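Side-chain contact in computational designed protein based on evolution (Synthetic construct, PDB 6JCC), which is a computationally designed helical protein, probably built to adopt the caspase recruitment domain fold of the death clan: residues Y83-L86 with A87-K91. Residues are numbered along the deposited sequence; the frame is centred on the assembly and turned at random.
Sequences YQAL and ADKLK
Ala87 closes the first turn of helix 84-93, the last of six helices in this protein of the caspase recruitment domain family, by giving its N-H to the carbonyl O of Tyr83, the N-cap residue, with Ala87 N and Tyr83 O 3.1 Å apart. Three further i to i+4 bonds follow, from Asp88 to Gln84, Lys89 to Ala85 and Leu90 to Leu86; that from Lys89 N to Ala85 O is 2.9 Å long, with an N-H...O angle of 163°. The tightly packed side is apolar: Leu86, Ala87 and Leu90 are buried against helices 6-22 and 68-80. With its CG anti to the backbone N (chi1 -174°), Leu90 packs against Leu74, Leu78 and Leu12, while Leu86 meets Glu18. Gln84, Ala85, Asp88 and Lys89 form the exposed side. Lys89, which also touches Ile15 of helix 6-22, lays its chain alongside the Ala85 carbonyl, CG 3.4 Å from Ala85 O, then bends at its last torsion (chi4 60°); its far end is loose, NZ lying 4.1 Å from the methyl CB of Ala85. Asp88 leans back over the preceding turn, its OD2 3.4 Å from Gln84 O, two acceptors with no bond between them. Arg79 of helix 68-80 forms a salt bridge with Asp88 OD1 and donates to OE1 of Gln84. Within this one turn the labour is divided: leucines and alanine anchor it among the neighbouring helices, whereas Arg79, gripping two side chains one turn apart, probably offsets the negative charge of Asp88 and ties the helix start to helix 68-80.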
loop_
_atom_site.group_PDB
_atom_site.type_symbol
_atom_site.label_atom_id
_atom_site.label_comp_id
_atom_site.label_asym_id
_atom_site.label_seq_id
_atom_site.Cartn_x
_atom_site.Cartn_y
_atom_site.Cartn_z
ATOM N N TYR A 83 -9.417 4.632 -8.877
ATOM C CA TYR A 83 -8.347 5.552 -8.452
ATOM C C TYR A 83 -7.124 5.455 -9.364
ATOM O O TYR A 83 -6.086 4.907 -8.988
ATOM C CB TYR A 83 -7.978 5.297 -6.986
ATOM C CG TYR A 83 -9.145 5.524 -6.060
ATOM C CD1 TYR A 83 -9.475 6.808 -5.628
ATOM C CD2 TYR A 83 -9.950 4.464 -5.647
ATOM C CE1 TYR A 83 -10.561 7.028 -4.796
ATOM C CE2 TYR A 83 -11.041 4.674 -4.816
ATOM C CZ TYR A 83 -11.342 5.956 -4.392
ATOM O OH TYR A 83 -12.418 6.177 -3.569
ATOM N N GLN A 84 -7.261 6.013 -10.564
ATOM C CA GLN A 84 -6.198 5.980 -11.575
ATOM C C GLN A 84 -4.971 6.781 -11.143
ATOM O O GLN A 84 -3.848 6.292 -11.243
ATOM C CB GLN A 84 -6.704 6.514 -12.921
ATOM C CG GLN A 84 -7.753 5.644 -13.598
ATOM C CD GLN A 84 -7.199 4.350 -14.181
ATOM O OE1 GLN A 84 -6.040 4.279 -14.590
ATOM N NE2 GLN A 84 -8.036 3.317 -14.233
ATOM N N ALA A 85 -5.198 8.006 -10.666
ATOM C CA ALA A 85 -4.109 8.897 -10.246
ATOM C C ALA A 85 -3.306 8.324 -9.078
ATOM O O ALA A 85 -2.074 8.361 -9.099
ATOM C CB ALA A 85 -4.648 10.277 -9.896
ATOM N N LEU A 86 -3.992 7.791 -8.070
ATOM C CA LEU A 86 -3.301 7.142 -6.948
ATOM C C LEU A 86 -2.544 5.884 -7.374
ATOM O O LEU A 86 -1.459 5.617 -6.858
ATOM C CB LEU A 86 -4.271 6.810 -5.812
ATOM C CG LEU A 86 -4.904 8.011 -5.108
ATOM C CD1 LEU A 86 -5.908 7.531 -4.074
ATOM C CD2 LEU A 86 -3.864 8.901 -4.453
ATOM N N ALA A 87 -3.109 5.125 -8.313
ATOM C CA ALA A 87 -2.416 3.964 -8.883
ATOM C C ALA A 87 -1.119 4.372 -9.591
ATOM O O ALA A 87 -0.077 3.727 -9.418
ATOM C CB ALA A 87 -3.330 3.208 -9.834
ATOM N N ASP A 88 -1.188 5.457 -10.362
ATOM C CA ASP A 88 -0.012 5.982 -11.061
ATOM C C ASP A 88 1.044 6.508 -10.101
ATOM O O ASP A 88 2.230 6.254 -10.296
ATOM C CB ASP A 88 -0.402 7.098 -12.033
ATOM C CG ASP A 88 -1.219 6.600 -13.201
ATOM O OD1 ASP A 88 -1.132 5.413 -13.559
ATOM O OD2 ASP A 88 -1.950 7.421 -13.774
ATOM N N LYS A 89 0.613 7.252 -9.088
ATOM C CA LYS A 89 1.526 7.783 -8.067
ATOM C C LYS A 89 2.181 6.666 -7.262
ATOM O O LYS A 89 3.380 6.716 -6.991
ATOM C CB LYS A 89 0.801 8.744 -7.121
ATOM C CG LYS A 89 0.476 10.089 -7.744
ATOM C CD LYS A 89 -0.453 10.899 -6.854
ATOM C CE LYS A 89 -0.693 12.298 -7.405
ATOM N NZ LYS A 89 -1.314 12.299 -8.759
ATOM N N LEU A 90 1.397 5.660 -6.886
ATOM C CA LEU A 90 1.932 4.534 -6.126
ATOM C C LEU A 90 2.968 3.747 -6.924
ATOM O O LEU A 90 4.039 3.437 -6.406
ATOM C CB LEU A 90 0.818 3.602 -5.659
ATOM C CG LEU A 90 1.258 2.469 -4.732
ATOM C CD1 LEU A 90 1.911 2.970 -3.451
ATOM C CD2 LEU A 90 0.045 1.643 -4.399
ATOM N N LYS A 91 2.652 3.437 -8.181
ATOM C CA LYS A 91 3.591 2.748 -9.078
ATOM C C LYS A 91 4.918 3.506 -9.232
ATOM O O LYS A 91 5.984 2.890 -9.287
ATOM C CB LYS A 91 2.950 2.514 -10.453
#